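Long-range contacts in cellulase (glycosyl hydrolase family 5) (Bacteroides ovatus, PDB 3ZMR), which cuts the beta-1,4-glucan backbone of xyloglucan internally, with retention of configuration, to release xyloglucan oligosaccharides: residues 25-36 against 50-61; 155-164 against 200-209. All blocks are in the same frame, centred on the assembly; numbering follows the deposited sequence.

Interaction 1. Residues 25-36 against 50-61; sequences RQTIQIDGPAEW and TIGEGKQYVNIT
Trp36 lays its indole flat on the backbone of Gly52 and Glu53. Its CB starts on the side where any Gly52 side chain would collide with the ring. With chi1 at 47°, CG stands between the backbone N and carbonyl carbon of Trp36, and the ring turns back over the other strand. CG lies 3.8 Å from Gly52 O. The six-membered ring covers Gly52 CA, which sits 3.4 Å from its centroid in a CH-pi contact. At the ring edge, Trp36 NE1 donates to Gly54 O (2.9 Å), which also accepts from Gly32 N. Trp36 CZ2 meets Gln56 CB at 3.6 Å, and the far corner CH2 reaches Val58 CG2 at 3.8 Å. Ile30 CG2 covers the opposite face. Were the indole cut back to an alanine, Gly54 O would probably lose one of its two donors and a gap would open between Ile30 and Gly52.

The backbones pair in two antiparallel ladders. The long one pairs 25-31 with 55-61, and a short one joins Trp36 to Gly52. The register shifts by two between them. On the face away from Trp36, Thr27 OG1 donates to Asn59 OD1 at 2.7 Å, from above the carbonyl plane. Gln29 brings NE2 over one face of the Tyr57 ring, 3.7 Å from Tyr57 CZ, with the amide and ring planes 7° apart. A water links Gln29 NE2 to Lys55 O.

This is a beta-sandwich contact in the BACON region. The long ladder belongs to an antiparallel sheet completed by strand 45-47. Ile28, Ile30, Val58 and Ile60 face inward, where Ile60 meets Leu17 and Phe19 of strand 16-19 and Val58 meets Ile38 of strand 36-40. The short ladder is the edge of the second sheet, where strand 51-52 pairs with strand 36-40.

Interaction 2. Residues 155-164 against 200-209; sequences PNKVLFEGIK and AVKAALDAGL
Lys164 NZ is gripped twice. It donates to Gly208 O at 2.9 Å, from above the carbonyl plane, and forms a salt bridge with Asp169 outside the two segments. With chi1 at -179°, Lys164 CG lies 3.4 Å from Ala207 O; the bend at chi2 (78°) then turns CD and the amine toward Gly208 O. Gly208, with positive phi, leaves the helical path in a Schellman motif. A CB there would press on Lys164 CE.

Phe160 carries the apolar part. Its ring lies over Ala204, whose CB is 3.6 Å from the ring centroid and almost on the ring normal. Phe160 CE2 comes within 3.5 Å of Ala200 O. Ala203 CB approaches Phe160 CD2 obliquely, and Ala207 CB packs on Phe160 CB at 3.8 Å. Leu209 crosses Phe160 at about a right angle, its CD1 4.0 Å from Phe160 CD1. Its CD2 meets Ile163 CG2 and the Lys164 chain.

Helices 157-165 and 191-206 are successive neighbours on the outside of the TIM barrel. The axes of 157-164 and 200-206 approach to 8.6 Å, their directions 36° apart. Phe160, Ala204 and Leu209 also touch Val171 of strand 170-173, which joins the helix layer to the barrel wall.

The small alanines let one aromatic ring sit directly on the facing helix. Cohesion is therefore mainly apolar, with one cation at the end whose charge Asp169 probably offsets.

Interaction 1 and interaction 2 belong to different modules and do not touch. Their centres are about 63 Å apart and their nearest atoms about 39 Å, on opposite sides of the chain's centre. Interaction 1 joins strands in the BACON region, which does not bind carbohydrate and may hold the catalytic module away from the cell surface. It lies away from the annotated sites. Interaction 2 joins two outer helices of the catalytic barrel. It is nearer the substrate-binding residues: the side chain of Pro155 is about 10 Å from that of Asn130 and about 12 Å from that of Trp437, both of which bind substrate.

Interaction 1. Residues 25-36 against 50-61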
loop_
_atom_site.group_PDB
_atom_site.type_symbol
_atom_site.label_atom_id
_atom_site.label_comp_id
_atom_site.label_asym_id
_atom_site.label_seq_id
_atom_site.Cartn_x
_atom_site.Cartn_y
_atom_site.Cartn_z
ATOM N N ARG A 25 23.332 10.883 -3.251
ATOM C CA ARG A 25 24.260 11.856 -3.798
ATOM C C ARG A 25 25.519 11.953 -2.943
ATOM O O ARG A 25 25.485 11.702 -1.735
ATOM C CB ARG A 25 23.605 13.245 -3.925
ATOM C CG ARG A 25 23.561 14.071 -2.641
ATOM C CD ARG A 25 22.218 14.141 -1.951
ATOM N NE ARG A 25 22.324 15.078 -0.825
ATOM C CZ ARG A 25 22.356 14.780 0.479
ATOM N NH1 ARG A 25 22.245 13.525 0.908
ATOM N NH2 ARG A 25 22.497 15.767 1.381
ATOM N N GLN A 26 26.614 12.355 -3.580
ATOM C CA GLN A 26 27.881 12.627 -2.932
ATOM C C GLN A 26 28.446 13.912 -3.518
ATOM O O GLN A 26 28.539 14.074 -4.744
ATOM C CB GLN A 26 28.900 11.496 -3.108
ATOM C CG GLN A 26 28.462 10.205 -2.412
ATOM C CD GLN A 26 29.368 9.035 -2.705
ATOM O OE1 GLN A 26 30.542 9.203 -3.024
ATOM N NE2 GLN A 26 28.825 7.840 -2.595
ATOM N N THR A 27 28.849 14.807 -2.617
ATOM C CA THR A 27 29.513 16.046 -3.015
ATOM C C THR A 27 31.023 15.779 -3.157
ATOM O O THR A 27 31.692 15.246 -2.235
ATOM C CB THR A 27 29.280 17.167 -1.997
ATOM O OG1 THR A 27 27.887 17.413 -1.871
ATOM C CG2 THR A 27 29.968 18.458 -2.407
ATOM N N ILE A 28 31.553 16.130 -4.321
ATOM C CA ILE A 28 32.983 16.091 -4.579
ATOM C C ILE A 28 33.481 17.517 -4.840
ATOM O O ILE A 28 32.689 18.454 -4.949
ATOM C CB ILE A 28 33.343 15.123 -5.736
ATOM C CG1 ILE A 28 32.904 15.669 -7.111
ATOM C CG2 ILE A 28 32.762 13.745 -5.418
ATOM C CD1 ILE A 28 33.396 14.821 -8.274
ATOM N N GLN A 29 34.798 17.667 -4.937
ATOM C CA GLN A 29 35.396 18.960 -5.248
ATOM C C GLN A 29 36.269 18.860 -6.489
ATOM O O GLN A 29 37.117 17.987 -6.602
ATOM C CB GLN A 29 36.177 19.520 -4.049
ATOM C CG GLN A 29 36.585 20.984 -4.188
ATOM C CD GLN A 29 37.256 21.529 -2.943
ATOM O OE1 GLN A 29 38.226 20.953 -2.440
ATOM N NE2 GLN A 29 36.765 22.648 -2.446
ATOM N N ILE A 30 36.048 19.795 -7.398
ATOM C CA ILE A 30 36.848 19.977 -8.608
ATOM C C ILE A 30 37.722 21.231 -8.413
ATOM O O ILE A 30 37.216 22.300 -8.133
ATOM C CB ILE A 30 35.951 20.192 -9.849
ATOM C CG1 ILE A 30 34.915 19.065 -9.999
ATOM C CG2 ILE A 30 36.803 20.368 -11.108
ATOM C CD1 ILE A 30 35.472 17.652 -9.918
ATOM N N ASP A 31 39.039 21.089 -8.534
ATOM C CA ASP A 31 39.966 22.222 -8.419
ATOM C C ASP A 31 40.499 22.539 -9.811
ATOM O O ASP A 31 41.562 22.071 -10.213
ATOM C CB ASP A 31 41.096 21.867 -7.449
ATOM C CG ASP A 31 41.938 23.067 -7.034
ATOM O OD1 ASP A 31 41.716 24.185 -7.526
ATOM O OD2 ASP A 31 42.843 22.885 -6.195
ATOM N N GLY A 32 39.752 23.354 -10.541
ATOM C CA GLY A 32 40.045 23.582 -11.956
ATOM C C GLY A 32 40.333 25.010 -12.389
ATOM O O GLY A 32 40.316 25.938 -11.590
ATOM N N PRO A 33 40.589 25.198 -13.687
ATOM C CA PRO A 33 40.922 26.523 -14.235
ATOM C C PRO A 33 39.694 27.378 -14.486
ATOM O O PRO A 33 38.614 27.068 -13.972
ATOM C CB PRO A 33 41.649 26.175 -15.536
ATOM C CG PRO A 33 41.035 24.884 -15.959
ATOM C CD PRO A 33 40.701 24.135 -14.702
ATOM N N ALA A 34 39.874 28.439 -15.272
ATOM C CA ALA A 34 38.813 29.411 -15.565
ATOM C C ALA A 34 37.570 28.766 -16.157
ATOM O O ALA A 34 36.437 29.253 -15.941
ATOM C CB ALA A 34 39.331 30.499 -16.501
ATOM N N GLU A 35 37.790 27.682 -16.901
ATOM C CA GLU A 35 36.703 26.925 -17.508
ATOM C C GLU A 35 37.008 25.425 -17.539
ATOM O O GLU A 35 38.081 24.993 -17.966
ATOM C CB GLU A 35 36.450 27.422 -18.932
ATOM C CG GLU A 35 35.244 26.804 -19.615
ATOM C CD GLU A 35 35.040 27.382 -20.998
ATOM O OE1 GLU A 35 35.829 28.268 -21.400
ATOM O OE2 GLU A 35 34.105 26.937 -21.687
ATOM N N TRP A 36 36.056 24.633 -17.076
ATOM C CA TRP A 36 36.121 23.184 -17.222
ATOM C C TRP A 36 34.733 22.624 -17.449
ATOM O O TRP A 36 33.723 23.331 -17.333
ATOM C CB TRP A 36 36.828 22.529 -16.034
ATOM C CG TRP A 36 36.354 23.017 -14.656
ATOM C CD1 TRP A 36 37.000 23.924 -13.857
ATOM C CD2 TRP A 36 35.178 22.629 -13.923
ATOM N NE1 TRP A 36 36.326 24.125 -12.702
ATOM C CE2 TRP A 36 35.206 23.348 -12.696
ATOM C CE3 TRP A 36 34.113 21.748 -14.166
ATOM C CZ2 TRP A 36 34.209 23.219 -11.729
ATOM C CZ3 TRP A 36 33.105 21.642 -13.206
ATOM C CH2 TRP A 36 33.169 22.369 -11.998
ATOM N N THR A 50 27.570 20.905 -15.609
ATOM C CA THR A 50 28.089 20.549 -16.945
ATOM C C THR A 50 29.311 21.404 -17.279
ATOM O O THR A 50 30.245 20.953 -17.931
ATOM C CB THR A 50 27.041 20.750 -18.057
ATOM O OG1 THR A 50 26.619 22.120 -18.106
ATOM C CG2 THR A 50 25.848 19.879 -17.839
ATOM N N ILE A 51 29.246 22.669 -16.905
ATOM C CA ILE A 51 30.338 23.608 -17.096
ATOM C C ILE A 51 30.622 24.272 -15.744
ATOM O O ILE A 51 29.709 24.494 -14.922
ATOM C CB ILE A 51 30.026 24.641 -18.191
ATOM C CG1 ILE A 51 31.254 25.529 -18.479
ATOM C CG2 ILE A 51 28.825 25.478 -17.812
ATOM C CD1 ILE A 51 31.170 26.246 -19.814
ATOM N N GLY A 52 31.897 24.528 -15.499
ATOM C CA GLY A 52 32.367 25.057 -14.230
ATOM C C GLY A 52 33.573 25.965 -14.352
ATOM O O GLY A 52 34.188 26.074 -15.416
ATOM N N GLU A 53 33.865 26.629 -13.239
ATOM C CA GLU A 53 34.989 27.537 -13.070
ATOM C C GLU A 53 35.583 27.338 -11.685
ATOM O O GLU A 53 34.861 27.199 -10.679
ATOM C CB GLU A 53 34.572 29.014 -13.172
ATOM C CG GLU A 53 33.445 29.322 -14.121
ATOM C CD GLU A 53 32.910 30.708 -13.884
ATOM O OE1 GLU A 53 33.725 31.634 -13.681
ATOM O OE2 GLU A 53 31.676 30.858 -13.889
ATOM N N GLY A 54 36.896 27.379 -11.633
ATOM C CA GLY A 54 37.618 27.400 -10.375
ATOM C C GLY A 54 37.388 26.159 -9.546
ATOM O O GLY A 54 37.260 25.054 -10.071
ATOM N N LYS A 55 37.335 26.397 -8.241
ATOM C CA LYS A 55 37.315 25.352 -7.238
ATOM C C LYS A 55 35.886 25.237 -6.700
ATOM O O LYS A 55 35.414 26.082 -5.934
ATOM C CB LYS A 55 38.309 25.671 -6.131
ATOM C CG LYS A 55 38.570 24.554 -5.152
ATOM C CD LYS A 55 39.722 24.952 -4.228
ATOM C CE LYS A 55 40.091 23.831 -3.285
ATOM N NZ LYS A 55 41.322 24.204 -2.537
ATOM N N GLN A 56 35.212 24.177 -7.135
ATOM C CA GLN A 56 33.754 24.016 -7.009
ATOM C C GLN A 56 33.337 22.731 -6.345
ATOM O O GLN A 56 33.867 21.661 -6.656
ATOM C CB GLN A 56 33.153 24.012 -8.420
ATOM C CG GLN A 56 31.638 23.940 -8.513
ATOM C CD GLN A 56 30.990 25.177 -7.934
ATOM O OE1 GLN A 56 31.370 26.291 -8.273
ATOM N NE2 GLN A 56 30.019 24.986 -7.061
ATOM N N TYR A 57 32.335 22.825 -5.463
ATOM C CA TYR A 57 31.640 21.631 -4.980
ATOM C C TYR A 57 30.608 21.168 -5.997
ATOM O O TYR A 57 29.672 21.923 -6.357
ATOM C CB TYR A 57 30.995 21.848 -3.616
ATOM C CG TYR A 57 31.991 21.881 -2.483
ATOM C CD1 TYR A 57 32.873 20.808 -2.247
ATOM C CD2 TYR A 57 32.044 22.970 -1.626
ATOM C CE1 TYR A 57 33.757 20.846 -1.198
ATOM C CE2 TYR A 57 32.927 22.994 -0.569
ATOM C CZ TYR A 57 33.804 21.928 -0.381
ATOM O OH TYR A 57 34.707 21.946 0.679
ATOM N N VAL A 58 30.787 19.928 -6.468
ATOM C CA VAL A 58 29.959 19.338 -7.502
ATOM C C VAL A 58 29.331 18.065 -6.936
ATOM O O VAL A 58 30.004 17.271 -6.274
ATOM C CB VAL A 58 30.789 18.967 -8.763
ATOM C CG1 VAL A 58 29.959 18.224 -9.822
ATOM C CG2 VAL A 58 31.381 20.239 -9.366
ATOM N N ASN A 59 28.037 17.893 -7.185
ATOM C CA ASN A 59 27.338 16.692 -6.755
ATOM C C ASN A 59 27.286 15.631 -7.824
ATOM O O ASN A 59 27.033 15.913 -8.994
ATOM C CB ASN A 59 25.937 17.008 -6.265
ATOM C CG ASN A 59 25.899 17.393 -4.810
ATOM O OD1 ASN A 59 26.808 18.022 -4.270
ATOM N ND2 ASN A 59 24.819 17.024 -4.171
ATOM N N ILE A 60 27.594 14.413 -7.412
ATOM C CA ILE A 60 27.375 13.237 -8.253
ATOM C C ILE A 60 26.195 12.473 -7.636
ATOM O O ILE A 60 26.242 12.105 -6.457
ATOM C CB ILE A 60 28.633 12.340 -8.346
ATOM C CG1 ILE A 60 29.835 13.150 -8.880
ATOM C CG2 ILE A 60 28.356 11.128 -9.231
ATOM C CD1 ILE A 60 29.646 13.803 -10.247
ATOM N N THR A 61 25.145 12.291 -8.436
ATOM C CA THR A 61 23.881 11.719 -7.986
ATOM C C THR A 61 23.544 10.486 -8.819
ATOM O O THR A 61 23.644 10.492 -10.054
ATOM C CB THR A 61 22.736 12.755 -8.076
ATOM O OG1 THR A 61 23.141 13.960 -7.412
ATOM C CG2 THR A 61 21.438 12.226 -7.423
HETATM O O HOH W 1 34.708 24.137 -3.590
#

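Interaction 2. Residues 155-164 against 200-209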
loop_
_atom_site.group_PDB
_atom_site.type_symbol
_atom_site.label_atom_id
_atom_site.label_comp_id
_atom_site.label_asym_id
_atom_site.label_seq_id
_atom_site.Cartn_x
_atom_site.Cartn_y
_atom_site.Cartn_z
ATOM N N PRO A 155 -13.524 -12.879 14.951
ATOM C CA PRO A 155 -13.714 -13.626 13.724
ATOM C C PRO A 155 -13.613 -15.120 13.983
ATOM O O PRO A 155 -12.777 -15.571 14.774
ATOM C CB PRO A 155 -12.600 -13.106 12.813
ATOM C CG PRO A 155 -12.403 -11.710 13.281
ATOM C CD PRO A 155 -12.507 -11.832 14.787
ATOM N N ASN A 156 -14.465 -15.873 13.311
ATOM C CA ASN A 156 -14.575 -17.307 13.511
ATOM C C ASN A 156 -14.651 -18.100 12.205
ATOM O O ASN A 156 -14.736 -17.542 11.100
ATOM C CB ASN A 156 -15.750 -17.604 14.452
ATOM C CG ASN A 156 -17.084 -17.160 13.883
ATOM O OD1 ASN A 156 -17.279 -17.122 12.674
ATOM N ND2 ASN A 156 -18.026 -16.864 14.757
ATOM N N LYS A 157 -14.602 -19.412 12.348
ATOM C CA LYS A 157 -14.611 -20.331 11.206
ATOM C C LYS A 157 -15.885 -20.176 10.370
ATOM O O LYS A 157 -15.829 -20.101 9.151
ATOM C CB LYS A 157 -14.433 -21.797 11.694
ATOM C CG LYS A 157 -14.762 -22.913 10.711
ATOM C CD LYS A 157 -14.513 -24.305 11.337
ATOM C CE LYS A 157 -15.105 -25.444 10.516
ATOM N NZ LYS A 157 -16.592 -25.384 10.424
ATOM N N VAL A 158 -17.047 -20.102 11.009
ATOM C CA VAL A 158 -18.271 -20.026 10.228
ATOM C C VAL A 158 -18.359 -18.713 9.439
ATOM O O VAL A 158 -18.941 -18.678 8.338
ATOM C CB VAL A 158 -19.564 -20.258 11.058
ATOM C CG1 VAL A 158 -19.581 -21.689 11.606
ATOM C CG2 VAL A 158 -19.719 -19.239 12.153
ATOM N N LEU A 159 -17.804 -17.621 9.972
ATOM C CA LEU A 159 -17.780 -16.367 9.207
ATOM C C LEU A 159 -16.961 -16.535 7.922
ATOM O O LEU A 159 -17.397 -16.191 6.834
ATOM C CB LEU A 159 -17.168 -15.224 10.045
ATOM C CG LEU A 159 -16.946 -13.912 9.291
ATOM C CD1 LEU A 159 -18.284 -13.404 8.730
ATOM C CD2 LEU A 159 -16.260 -12.887 10.195
ATOM N N PHE A 160 -15.747 -17.065 8.069
ATOM C CA PHE A 160 -14.884 -17.231 6.889
ATOM C C PHE A 160 -15.453 -18.215 5.891
ATOM O O PHE A 160 -15.338 -17.996 4.690
ATOM C CB PHE A 160 -13.453 -17.601 7.292
ATOM C CG PHE A 160 -12.756 -16.490 8.041
ATOM C CD1 PHE A 160 -12.605 -15.223 7.451
ATOM C CD2 PHE A 160 -12.256 -16.683 9.336
ATOM C CE1 PHE A 160 -11.957 -14.199 8.121
ATOM C CE2 PHE A 160 -11.618 -15.647 10.007
ATOM C CZ PHE A 160 -11.459 -14.417 9.405
ATOM N N GLU A 161 -16.083 -19.283 6.386
ATOM C CA GLU A 161 -16.773 -20.220 5.511
ATOM C C GLU A 161 -17.935 -19.569 4.754
ATOM O O GLU A 161 -18.151 -19.834 3.576
ATOM C CB GLU A 161 -17.254 -21.450 6.285
ATOM C CG GLU A 161 -16.101 -22.329 6.726
ATOM C CD GLU A 161 -16.510 -23.513 7.548
ATOM O OE1 GLU A 161 -17.608 -23.494 8.160
ATOM O OE2 GLU A 161 -15.690 -24.459 7.598
ATOM N N GLY A 162 -18.644 -18.671 5.428
ATOM C CA GLY A 162 -19.755 -17.959 4.786
ATOM C C GLY A 162 -19.273 -17.011 3.710
ATOM O O GLY A 162 -19.877 -16.873 2.639
ATOM N N ILE A 163 -18.168 -16.316 4.000
ATOM C CA ILE A 163 -17.533 -15.421 3.014
ATOM C C ILE A 163 -17.163 -16.190 1.747
ATOM O O ILE A 163 -17.488 -15.772 0.614
ATOM C CB ILE A 163 -16.335 -14.671 3.639
ATOM C CG1 ILE A 163 -16.826 -13.634 4.667
ATOM C CG2 ILE A 163 -15.441 -14.017 2.572
ATOM C CD1 ILE A 163 -15.700 -13.131 5.561
ATOM N N LYS A 164 -16.484 -17.326 1.928
ATOM C CA LYS A 164 -16.106 -18.164 0.796
ATOM C C LYS A 164 -17.314 -18.679 0.018
ATOM O O LYS A 164 -17.366 -18.618 -1.202
ATOM C CB LYS A 164 -15.256 -19.319 1.277
ATOM C CG LYS A 164 -14.755 -20.268 0.192
ATOM C CD LYS A 164 -13.583 -19.709 -0.583
ATOM C CE LYS A 164 -13.188 -20.643 -1.722
ATOM N NZ LYS A 164 -12.020 -20.113 -2.433
ATOM N N ALA A 200 -7.147 -16.405 13.673
ATOM C CA ALA A 200 -8.099 -15.892 12.674
ATOM C C ALA A 200 -7.554 -16.081 11.258
ATOM O O ALA A 200 -8.268 -16.484 10.347
ATOM C CB ALA A 200 -8.408 -14.431 12.939
ATOM N N VAL A 201 -6.267 -15.805 11.081
ATOM C CA VAL A 201 -5.622 -16.014 9.786
ATOM C C VAL A 201 -5.721 -17.499 9.369
ATOM O O VAL A 201 -6.098 -17.818 8.248
ATOM C CB VAL A 201 -4.158 -15.549 9.821
ATOM C CG1 VAL A 201 -3.398 -16.057 8.595
ATOM C CG2 VAL A 201 -4.093 -14.030 9.944
ATOM N N LYS A 202 -5.398 -18.399 10.296
ATOM C CA LYS A 202 -5.484 -19.829 10.035
ATOM C C LYS A 202 -6.923 -20.252 9.640
ATOM O O LYS A 202 -7.152 -21.004 8.672
ATOM C CB LYS A 202 -4.988 -20.629 11.249
ATOM C CG LYS A 202 -4.902 -22.118 11.011
ATOM C CD LYS A 202 -4.400 -22.885 12.231
ATOM C CE LYS A 202 -4.144 -24.344 11.869
ATOM N NZ LYS A 202 -5.327 -25.032 11.272
ATOM N N ALA A 203 -7.913 -19.750 10.383
ATOM C CA ALA A 203 -9.328 -20.066 10.062
ATOM C C ALA A 203 -9.716 -19.585 8.654
ATOM O O ALA A 203 -10.374 -20.285 7.901
ATOM C CB ALA A 203 -10.241 -19.449 11.107
ATOM N N ALA A 204 -9.249 -18.386 8.295
ATOM C CA ALA A 204 -9.561 -17.826 6.975
ATOM C C ALA A 204 -8.892 -18.658 5.864
ATOM O O ALA A 204 -9.482 -18.961 4.825
ATOM C CB ALA A 204 -9.125 -16.380 6.902
ATOM N N LEU A 205 -7.628 -18.989 6.073
ATOM C CA LEU A 205 -6.916 -19.805 5.105
ATOM C C LEU A 205 -7.544 -21.199 4.951
ATOM O O LEU A 205 -7.669 -21.736 3.848
ATOM C CB LEU A 205 -5.450 -19.940 5.515
ATOM C CG LEU A 205 -4.591 -18.667 5.347
ATOM C CD1 LEU A 205 -3.260 -18.867 6.058
ATOM C CD2 LEU A 205 -4.369 -18.243 3.905
ATOM N N ASP A 206 -7.887 -21.797 6.085
ATOM C CA ASP A 206 -8.515 -23.130 6.068
ATOM C C ASP A 206 -9.878 -23.149 5.344
ATOM O O ASP A 206 -10.283 -24.167 4.793
ATOM C CB ASP A 206 -8.648 -23.721 7.469
ATOM C CG ASP A 206 -7.294 -24.063 8.127
ATOM O OD1 ASP A 206 -6.251 -24.089 7.454
ATOM O OD2 ASP A 206 -7.290 -24.330 9.348
ATOM N N ALA A 207 -10.568 -22.004 5.354
ATOM C CA ALA A 207 -11.815 -21.813 4.617
ATOM C C ALA A 207 -11.631 -21.644 3.123
ATOM O O ALA A 207 -12.585 -21.595 2.375
ATOM C CB ALA A 207 -12.601 -20.641 5.199
ATOM N N GLY A 208 -10.387 -21.521 2.692
ATOM C CA GLY A 208 -10.074 -21.465 1.279
ATOM C C GLY A 208 -9.881 -20.057 0.745
ATOM O O GLY A 208 -9.912 -19.851 -0.457
ATOM N N LEU A 209 -9.682 -19.101 1.635
ATOM C CA LEU A 209 -9.497 -17.702 1.220
ATOM C C LEU A 209 -8.030 -17.270 1.094
ATOM O O LEU A 209 -7.163 -17.759 1.826
ATOM C CB LEU A 209 -10.173 -16.805 2.255
ATOM C CG LEU A 209 -11.688 -16.988 2.400
ATOM C CD1 LEU A 209 -12.151 -16.308 3.679
ATOM C CD2 LEU A 209 -12.395 -16.398 1.171
#